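Local atomic coordinates of putative SnoaL-like polyketide cyclase (Shewanella putrefaciens, PDB entry 3GZB), a protein that is of unproven function but, as a member of the SnoaL-like family in the NTF2 clan, may act as a polyketide cyclase. Residues T43-A56 with R133-Q145. Residues are numbered along the deposited sequence; the frame is centred on the assembly and turned at random. Where two conformers were deposited one is given.
Sequences TFYNRDSIFFDKTA and RRVTEHVDLIDYQ
Phe52 lies opposite Val139 and bonds to its two neighbours: its N donates to His138 O (2.7 Å) and its O accepts from Asp140 N. His138 N to Ile50 O and Lys54 N to Asp140 O continue this parallel pairing. Val135 N reaches Phe44 O, and Ser49 OG, which also accepts from Asn46 N, donates to Val135 O at 2.8 Å. Within the curled mixed sheet of this NTF2-like α+β fold, strand 50-53 lies between 58-61 and 134-142, and Phe51, His138, Asp53 and Asp140 share one face, with helices 21-34 and 63-73 packed against its Phe51-His138 end. There CE2 of Phe51 lies over the imidazole face, 3.3 Å from His138 ND1. The two ring planes are 38° apart. His138 CG is anti to the backbone N (chi1 176°), which runs the imidazole alongside Phe51; NE2 donates to Asp140 OD1, which is also hydrogen-bonded to Thr124 OG1, and ND1 bonds to Tyr29 OH. A leucine at His138 would probably cost Asp140 and Tyr29 their bonds to the imidazole and let the phenyl ring shift. Further along, Tyr144 OH gives a very short bond (2.5 Å) to Asp53 OD2, nearly in the ring plane, while Asp53 OD1 accepts from Thr55 OG1 and Ala56 N. Thr55 OG1 in turn receives Ile142 N (2.9 Å). At the other end, the Asn46 amide stacks on one face of the Arg134 guanidinium, ND2 over its rim, the planes 19° apart.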
ATOM      1  N   THR A  43      -7.449  -8.930  21.035  1.00 10.92           N
ATOM      2  CA  THR A  43      -7.180  -7.730  21.878  1.00 10.94           C
ATOM      3  C   THR A  43      -7.006  -6.457  21.062  1.00 10.95           C
ATOM      4  O   THR A  43      -7.158  -5.352  21.595  1.00 11.50           O
ATOM      5  CB  THR A  43      -5.986  -7.881  22.809  1.00 11.95           C
ATOM      6  OG1 THR A  43      -4.753  -7.745  22.124  1.00 13.43           O
ATOM      7  CG2 THR A  43      -6.017  -9.205  23.619  1.00 15.24           C
ATOM      8  N   PHE A  44      -6.693  -6.583  19.771  1.00  9.69           N
ATOM      9  CA  PHE A  44      -6.492  -5.427  18.945  1.00  9.26           C
ATOM     10  C   PHE A  44      -7.790  -4.972  18.263  1.00 10.16           C
ATOM     11  O   PHE A  44      -7.783  -3.960  17.554  1.00 10.93           O
ATOM     12  CB  PHE A  44      -5.488  -5.721  17.817  1.00 10.07           C
ATOM     13  CG  PHE A  44      -4.053  -5.764  18.263  1.00 10.19           C
ATOM     14  CD1 PHE A  44      -3.470  -6.957  18.674  1.00 10.63           C
ATOM     15  CD2 PHE A  44      -3.273  -4.621  18.225  1.00 11.87           C
ATOM     16  CE1 PHE A  44      -2.114  -6.966  19.059  1.00 12.42           C
ATOM     17  CE2 PHE A  44      -1.937  -4.658  18.621  1.00 11.08           C
ATOM     18  CZ  PHE A  44      -1.378  -5.807  19.030  1.00 12.03           C
ATOM     19  N   TYR A  45      -8.907  -5.670  18.480  1.00  8.90           N
ATOM     20  CA  TYR A  45     -10.148  -5.311  17.806  1.00  9.19           C
ATOM     21  C   TYR A  45     -11.237  -4.922  18.799  1.00 10.51           C
ATOM     22  O   TYR A  45     -11.265  -5.395  19.959  1.00 11.43           O
ATOM     23  CB  TYR A  45     -10.708  -6.492  16.976  1.00  9.47           C
ATOM     24  CG  TYR A  45      -9.831  -7.013  15.874  1.00  8.19           C
ATOM     25  CD1 TYR A  45      -9.069  -6.172  15.089  1.00 10.03           C
ATOM     26  CD2 TYR A  45      -9.777  -8.380  15.613  1.00 10.52           C
ATOM     27  CE1 TYR A  45      -8.296  -6.665  14.047  1.00  9.47           C
ATOM     28  CE2 TYR A  45      -9.001  -8.895  14.596  1.00 10.31           C
ATOM     29  CZ  TYR A  45      -8.233  -8.031  13.815  1.00  9.75           C
ATOM     30  OH  TYR A  45      -7.490  -8.587  12.785  1.00 11.04           O
ATOM     31  N   ASN A  46     -12.141  -4.072  18.358  1.00  9.82           N
ATOM     32  CA  ASN A  46     -13.451  -3.911  19.006  1.00 11.77           C
ATOM     33  C   ASN A  46     -14.589  -4.007  18.014  1.00  9.13           C
ATOM     34  O   ASN A  46     -14.361  -4.423  16.866  1.00  9.51           O
ATOM     35  CB  ASN A  46     -13.497  -2.635  19.853  1.00 11.07           C
ATOM     36  CG  ASN A  46     -13.651  -1.392  19.048  1.00 13.14           C
ATOM     37  OD1 ASN A  46     -13.628  -1.383  17.808  1.00 11.97           O
ATOM     38  ND2 ASN A  46     -13.841  -0.279  19.765  1.00 17.08           N
ATOM     39  N   ARG A  47     -15.817  -3.705  18.418  1.00  9.96           N
ATOM     40  CA  ARG A  47     -16.963  -3.899  17.545  1.00 10.81           C
ATOM     41  C   ARG A  47     -16.930  -3.007  16.278  1.00 11.00           C
ATOM     42  O   ARG A  47     -17.663  -3.282  15.333  1.00 12.01           O
ATOM     43  CB  ARG A  47     -18.272  -3.641  18.323  1.00 10.93           C
ATOM     44  CG  ARG A  47     -18.499  -2.210  18.715  1.00 12.58           C
ATOM     45  CD  ARG A  47     -19.750  -2.128  19.592  1.00 20.93           C
ATOM     46  NE  ARG A  47     -20.221  -0.785  19.893  1.00 25.78           N
ATOM     47  CZ  ARG A  47     -21.379  -0.556  20.520  1.00 36.05           C
ATOM     48  NH1 ARG A  47     -22.139  -1.584  20.898  1.00 25.50           N
ATOM     49  NH2 ARG A  47     -21.787   0.686  20.773  1.00 34.99           N
ATOM     50  N   ASP A  48     -16.079  -1.984  16.268  1.00 10.12           N
ATOM     51  CA  ASP A  48     -15.990  -1.056  15.149  1.00 11.74           C
ATOM     52  C   ASP A  48     -14.795  -1.353  14.249  1.00 11.13           C
ATOM     53  O   ASP A  48     -14.676  -0.725  13.203  1.00 11.93           O
ATOM     54  CB  ASP A  48     -15.849   0.398  15.645  1.00 11.23           C
ATOM     55  CG  ASP A  48     -17.087   0.869  16.457  1.00 14.35           C
ATOM     56  OD1 ASP A  48     -18.216   0.555  16.050  1.00 17.20           O
ATOM     57  OD2 ASP A  48     -16.851   1.507  17.494  1.00 21.77           O
ATOM     58  N   SER A  49     -13.916  -2.281  14.623  1.00 11.13           N
ATOM     59  CA  SER A  49     -12.723  -2.529  13.792  1.00  9.44           C
ATOM     60  C   SER A  49     -13.134  -3.076  12.421  1.00  9.52           C
ATOM     61  O   SER A  49     -14.080  -3.844  12.335  1.00  9.52           O
ATOM     62  CB  SER A  49     -11.765  -3.533  14.475  1.00  9.10           C
ATOM     63  OG  SER A  49     -11.260  -3.054  15.708  1.00 10.07           O
ATOM     64  N   ILE A  50     -12.374  -2.698  11.404  1.00  7.87           N
ATOM     65  CA  ILE A  50     -12.627  -3.098  10.038  1.00  8.36           C
ATOM     66  C   ILE A  50     -11.427  -3.883   9.515  1.00  9.94           C
ATOM     67  O   ILE A  50     -10.264  -3.475   9.716  1.00  9.57           O
ATOM     68  CB  ILE A  50     -12.815  -1.889   9.171  1.00  9.36           C
ATOM     69  CG1 ILE A  50     -14.107  -1.164   9.545  1.00 12.83           C
ATOM     70  CG2 ILE A  50     -12.877  -2.274   7.669  1.00 10.95           C
ATOM     71  CD1 ILE A  50     -14.165   0.219   8.981  1.00 14.43           C
ATOM     72  N   PHE A  51     -11.685  -5.030   8.864  1.00  9.39           N
ATOM     73  CA  PHE A  51     -10.698  -5.765   8.077  0.50  9.40           C
ATOM     74  C   PHE A  51     -11.206  -5.694   6.626  1.00 11.30           C
ATOM     75  O   PHE A  51     -12.294  -6.239   6.336  1.00 11.56           O
ATOM     76  CB  PHE A  51     -10.583  -7.218   8.573  0.50  9.90           C
ATOM     77  CG  PHE A  51      -9.380  -7.958   8.034  0.50  9.56           C
ATOM     78  CD1 PHE A  51      -9.323  -8.329   6.703  0.50 10.27           C
ATOM     79  CD2 PHE A  51      -8.310  -8.265   8.854  0.50 11.43           C
ATOM     80  CE1 PHE A  51      -8.204  -8.987   6.197  0.50 13.42           C
ATOM     81  CE2 PHE A  51      -7.200  -8.930   8.336  0.50 13.28           C
ATOM     82  CZ  PHE A  51      -7.172  -9.263   7.019  0.50  7.56           C
ATOM     83  N   PHE A  52     -10.498  -5.019   5.737  1.00  9.67           N
ATOM     84  CA  PHE A  52     -10.952  -4.824   4.347  1.00  9.15           C
ATOM     85  C   PHE A  52      -9.900  -5.353   3.394  1.00 11.73           C
ATOM     86  O   PHE A  52      -8.849  -4.728   3.208  1.00 11.25           O
ATOM     87  CB  PHE A  52     -11.227  -3.326   4.121  1.00 11.01           C
ATOM     88  CG  PHE A  52     -11.967  -2.988   2.850  1.00 12.52           C
ATOM     89  CD1 PHE A  52     -12.416  -3.906   1.968  1.00 11.33           C
ATOM     90  CD2 PHE A  52     -12.252  -1.646   2.592  1.00 26.07           C
ATOM     91  CE1 PHE A  52     -13.117  -3.538   0.822  1.00 14.86           C
ATOM     92  CE2 PHE A  52     -12.970  -1.277   1.470  1.00 28.19           C
ATOM     93  CZ  PHE A  52     -13.411  -2.240   0.597  1.00 20.58           C
ATOM     94  N   ASP A  53     -10.156  -6.494   2.764  1.00  9.98           N
ATOM     95  CA  ASP A  53      -9.356  -6.913   1.617  1.00 11.43           C
ATOM     96  C   ASP A  53      -9.976  -6.214   0.405  1.00 11.94           C
ATOM     97  O   ASP A  53     -11.019  -6.626  -0.134  1.00 12.16           O
ATOM     98  CB  ASP A  53      -9.288  -8.406   1.496  1.00 11.06           C
ATOM     99  CG  ASP A  53      -8.390  -8.863   0.307  1.00 12.29           C
ATOM    100  OD1 ASP A  53      -8.312  -8.134  -0.704  1.00 13.11           O
ATOM    101  OD2 ASP A  53      -7.849  -9.964   0.437  1.00 15.73           O
ATOM    102  N   LYS A  54      -9.355  -5.104   0.025  1.00 10.96           N
ATOM    103  CA  LYS A  54      -9.912  -4.283  -1.046  0.50 12.16           C
ATOM    104  C   LYS A  54      -9.779  -4.968  -2.379  1.00 12.77           C
ATOM    105  O   LYS A  54     -10.649  -4.806  -3.242  1.00 13.20           O
ATOM    106  CB  LYS A  54      -9.312  -2.886  -1.109  0.50 14.17           C
ATOM    107  CG  LYS A  54      -9.811  -2.000  -0.062  0.50 14.63           C
ATOM    108  CD  LYS A  54      -9.269  -0.625  -0.267  0.50 13.68           C
ATOM    109  CE  LYS A  54      -9.915   0.126  -1.417  0.50 26.76           C
ATOM    110  NZ  LYS A  54      -9.259   1.457  -1.658  0.50 29.47           N
ATOM    111  N   THR A  55      -8.716  -5.737  -2.578  0.50 11.95           N
ATOM    112  CA  THR A  55      -8.550  -6.509  -3.809  1.00 11.82           C
ATOM    113  C   THR A  55      -9.698  -7.464  -3.981  0.50 13.12           C
ATOM    114  O   THR A  55     -10.308  -7.415  -5.066  0.50 10.13           O
ATOM    115  CB  THR A  55      -7.122  -7.079  -3.885  1.00 10.32           C
ATOM    116  OG1 THR A  55      -6.651  -7.447  -2.578  1.00 11.71           O
ATOM    117  CG2 THR A  55      -6.187  -6.050  -4.471  1.00  9.17           C
ATOM    118  N   ALA A  56     -10.073  -8.190  -2.901  1.00 13.17           N
ATOM    119  CA  ALA A  56     -11.153  -9.199  -2.938  1.00 14.76           C
ATOM    120  C   ALA A  56     -12.527  -8.555  -2.791  1.00 13.37           C
ATOM    121  O   ALA A  56     -13.552  -9.263  -2.950  1.00 18.13           O
ATOM    122  CB  ALA A  56     -10.933 -10.216  -1.860  1.00 17.80           C
ATOM    123  N   ARG A 133      -4.576   0.681  22.037  1.00 11.99           N
ATOM    124  CA  ARG A 133      -3.787  -0.428  21.517  0.70 10.64           C
ATOM    125  C   ARG A 133      -4.651  -1.298  20.542  1.00 11.23           C
ATOM    126  O   ARG A 133      -4.679  -2.530  20.660  1.00 13.83           O
ATOM    127  CB  ARG A 133      -3.226  -1.272  22.667  0.70 15.32           C
ATOM    128  CG  ARG A 133      -1.905  -1.880  22.398  0.70 16.24           C
ATOM    129  CD  ARG A 133      -1.324  -2.517  23.676  0.70 21.14           C
ATOM    130  NE  ARG A 133      -0.049  -3.157  23.398  0.70 14.65           N
ATOM    131  CZ  ARG A 133       0.102  -4.369  22.874  0.70 20.72           C
ATOM    132  NH1 ARG A 133      -0.932  -5.138  22.523  0.70 17.98           N
ATOM    133  NH2 ARG A 133       1.325  -4.809  22.667  0.70 20.02           N
ATOM    134  N   ARG A 134      -5.327  -0.631  19.623  1.00 10.30           N
ATOM    135  CA  ARG A 134      -6.378  -1.190  18.746  0.50 11.75           C
ATOM    136  C   ARG A 134      -6.007  -0.957  17.275  1.00 12.35           C
ATOM    137  O   ARG A 134      -5.458   0.109  16.955  1.00 12.16           O
ATOM    138  CB  ARG A 134      -7.700  -0.459  19.073  0.50 13.56           C
ATOM    139  CG  ARG A 134      -8.946  -0.942  18.365  0.50 14.53           C
ATOM    140  CD  ARG A 134     -10.224  -0.298  18.991  0.50 17.42           C
ATOM    141  NE  ARG A 134     -10.355  -0.597  20.422  0.50 12.00           N
ATOM    142  CZ  ARG A 134     -10.904   0.196  21.337  0.50 21.93           C
ATOM    143  NH1 ARG A 134     -11.398   1.371  21.001  0.50 16.28           N
ATOM    144  NH2 ARG A 134     -10.946  -0.188  22.603  0.50 23.47           N
ATOM    145  N   VAL A 135      -6.395  -1.886  16.409  1.00 10.03           N
ATOM    146  CA  VAL A 135      -6.430  -1.669  14.954  1.00  9.51           C
ATOM    147  C   VAL A 135      -7.842  -1.265  14.631  1.00  9.89           C
ATOM    148  O   VAL A 135      -8.809  -2.056  14.819  1.00 10.98           O
ATOM    149  CB  VAL A 135      -5.993  -2.949  14.185  1.00  9.53           C
ATOM    150  CG1 VAL A 135      -6.276  -2.854  12.679  1.00 13.73           C
ATOM    151  CG2 VAL A 135      -4.505  -3.213  14.447  1.00  9.75           C
ATOM    152  N   THR A 136      -7.987  -0.033  14.141  1.00  9.53           N
ATOM    153  CA  THR A 136      -9.293   0.427  13.738  1.00  9.78           C
ATOM    154  C   THR A 136      -9.605  -0.003  12.293  1.00  8.66           C
ATOM    155  O   THR A 136     -10.774  -0.243  11.935  1.00 10.89           O
ATOM    156  CB  THR A 136      -9.479   1.915  13.950  1.00 11.53           C
ATOM    157  OG1 THR A 136      -8.658   2.654  13.089  1.00 13.41           O
ATOM    158  CG2 THR A 136      -9.080   2.324  15.377  1.00 14.14           C
ATOM    159  N   GLU A 137      -8.577  -0.061  11.429  1.00  7.54           N
ATOM    160  CA  GLU A 137      -8.775  -0.509  10.045  0.50  8.55           C
ATOM    161  C   GLU A 137      -7.531  -1.179   9.537  1.00  9.27           C
ATOM    162  O   GLU A 137      -6.440  -0.605   9.559  1.00 10.02           O
ATOM    163  CB  GLU A 137      -9.139   0.642   9.103  0.50  9.40           C
ATOM    164  CG  GLU A 137      -9.613   0.180   7.723  0.50 12.37           C
ATOM    165  CD  GLU A 137     -10.120   1.293   6.785  0.50 20.71           C
ATOM    166  OE1 GLU A 137      -9.821   2.516   6.975  0.50 15.04           O
ATOM    167  OE2 GLU A 137     -10.823   0.911   5.810  0.50 30.35           O
ATOM    168  N   HIS A 138      -7.713  -2.404   9.056  1.00  8.62           N
ATOM    169  CA  HIS A 138      -6.689  -3.199   8.378  1.00  7.95           C
ATOM    170  C   HIS A 138      -7.107  -3.289   6.927  1.00  7.13           C
ATOM    171  O   HIS A 138      -8.209  -3.785   6.631  1.00 10.18           O
ATOM    172  CB  HIS A 138      -6.622  -4.561   9.050  1.00  7.98           C
ATOM    173  CG  HIS A 138      -5.678  -5.543   8.423  1.00  8.71           C
ATOM    174  ND1 HIS A 138      -5.114  -6.560   9.146  1.00  9.76           N
ATOM    175  CD2 HIS A 138      -5.204  -5.675   7.156  1.00  8.55           C
ATOM    176  CE1 HIS A 138      -4.345  -7.291   8.355  1.00 11.19           C
ATOM    177  NE2 HIS A 138      -4.368  -6.776   7.131  1.00  9.33           N
ATOM    178  N   VAL A 139      -6.290  -2.728   6.019  1.00  7.66           N
ATOM    179  CA  VAL A 139      -6.574  -2.815   4.572  1.00  8.11           C
ATOM    180  C   VAL A 139      -5.517  -3.660   3.889  1.00 10.24           C
ATOM    181  O   VAL A 139      -4.304  -3.342   4.039  1.00 10.80           O
ATOM    182  CB  VAL A 139      -6.615  -1.455   3.904  1.00 10.22           C
ATOM    183  CG1 VAL A 139      -6.913  -1.612   2.402  1.00 11.59           C
ATOM    184  CG2 VAL A 139      -7.671  -0.540   4.565  1.00 11.92           C
ATOM    185  N   ASP A 140      -5.930  -4.706   3.166  1.00  9.90           N
ATOM    186  CA  ASP A 140      -5.054  -5.516   2.373  1.00  9.88           C
ATOM    187  C   ASP A 140      -5.250  -5.279   0.884  1.00  7.35           C
ATOM    188  O   ASP A 140      -6.382  -5.190   0.409  1.00  9.51           O
ATOM    189  CB  ASP A 140      -5.253  -7.000   2.622  1.00 10.46           C
ATOM    190  CG  ASP A 140      -4.469  -7.538   3.807  1.00 11.16           C
ATOM    191  OD1 ASP A 140      -3.619  -6.835   4.420  1.00 11.90           O
ATOM    192  OD2 ASP A 140      -4.743  -8.749   4.139  1.00 11.21           O
ATOM    193  N   LEU A 141      -4.132  -5.167   0.178  1.00  8.56           N
ATOM    194  CA  LEU A 141      -4.097  -5.132  -1.284  1.00  7.87           C
ATOM    195  C   LEU A 141      -3.204  -6.272  -1.726  1.00  8.35           C
ATOM    196  O   LEU A 141      -1.972  -6.141  -1.721  1.00  8.43           O
ATOM    197  CB  LEU A 141      -3.560  -3.778  -1.789  1.00  8.63           C
ATOM    198  CG  LEU A 141      -4.368  -2.531  -1.485  1.00 10.49           C
ATOM    199  CD1 LEU A 141      -3.562  -1.269  -1.825  1.00 12.37           C
ATOM    200  CD2 LEU A 141      -5.705  -2.556  -2.208  1.00 11.78           C
ATOM    201  N   ILE A 142      -3.808  -7.412  -2.057  1.00 10.18           N
ATOM    202  CA  ILE A 142      -3.083  -8.671  -2.303  1.00  8.73           C
ATOM    203  C   ILE A 142      -2.999  -8.926  -3.787  1.00  7.82           C
ATOM    204  O   ILE A 142      -4.001  -8.774  -4.511  1.00  9.89           O
ATOM    205  CB  ILE A 142      -3.827  -9.825  -1.666  1.00  9.72           C
ATOM    206  CG1 ILE A 142      -4.065  -9.604  -0.173  1.00 12.41           C
ATOM    207  CG2 ILE A 142      -3.123 -11.182  -1.862  1.00 10.19           C
ATOM    208  CD1 ILE A 142      -2.857  -9.378   0.680  1.00 12.73           C
ATOM    209  N   ASP A 143      -1.810  -9.345  -4.266  1.00  8.17           N
ATOM    210  CA  ASP A 143      -1.623  -9.689  -5.687  1.00  7.96           C
ATOM    211  C   ASP A 143      -2.010 -11.156  -5.942  1.00  9.24           C
ATOM    212  O   ASP A 143      -1.173 -12.065  -6.047  1.00 10.28           O
ATOM    213  CB  ASP A 143      -0.150  -9.411  -6.109  1.00  7.84           C
ATOM    214  CG  ASP A 143       0.137  -9.674  -7.561  1.00  8.16           C
ATOM    215  OD1 ASP A 143      -0.756 -10.063  -8.327  1.00 10.07           O
ATOM    216  OD2 ASP A 143       1.329  -9.506  -7.888  1.00  9.55           O
ATOM    217  N   TYR A 144      -3.316 -11.386  -6.068  1.00  9.36           N
ATOM    218  CA  TYR A 144      -3.837 -12.748  -6.238  1.00  9.16           C
ATOM    219  C   TYR A 144      -3.437 -13.367  -7.569  1.00 10.43           C
ATOM    220  O   TYR A 144      -3.251 -14.569  -7.638  1.00 10.14           O
ATOM    221  CB  TYR A 144      -5.365 -12.752  -6.135  1.00 10.77           C
ATOM    222  CG  TYR A 144      -5.866 -12.543  -4.740  1.00 10.50           C
ATOM    223  CD1 TYR A 144      -5.645 -13.479  -3.777  1.00 12.53           C
ATOM    224  CD2 TYR A 144      -6.545 -11.377  -4.365  1.00 11.77           C
ATOM    225  CE1 TYR A 144      -6.079 -13.308  -2.487  1.00 14.60           C
ATOM    226  CE2 TYR A 144      -6.964 -11.190  -3.055  1.00 14.01           C
ATOM    227  CZ  TYR A 144      -6.760 -12.145  -2.158  1.00 13.82           C
ATOM    228  OH  TYR A 144      -7.199 -11.998  -0.846  1.00 16.17           O
ATOM    229  N   GLN A 145      -3.291 -12.581  -8.636  1.00  9.78           N
ATOM    230  CA  GLN A 145      -2.884 -13.167  -9.899  1.00 10.45           C
ATOM    231  C   GLN A 145      -1.492 -13.773  -9.811  1.00 10.09           C
ATOM    232  O   GLN A 145      -1.274 -14.871 -10.366  1.00 11.27           O
ATOM    233  CB  GLN A 145      -2.944 -12.165 -11.047  1.00 11.71           C
ATOM    234  CG  GLN A 145      -2.676 -12.818 -12.428  1.00 14.79           C
ATOM    235  CD  GLN A 145      -3.718 -13.884 -12.779  1.00 16.91           C
ATOM    236  OE1 GLN A 145      -4.909 -13.585 -12.854  1.00 22.01           O
ATOM    237  NE2 GLN A 145      -3.276 -15.156 -12.938  1.00 18.27           N
TER
HETATM  238  O   HOH W   1      -3.813  -4.842  22.110  1.00 16.64           O
HETATM  239  O   HOH W   2     -13.007   1.332  12.641  1.00 20.98           O
HETATM  240  O   HOH W   3      -6.376 -10.480   2.644  1.00 19.12           O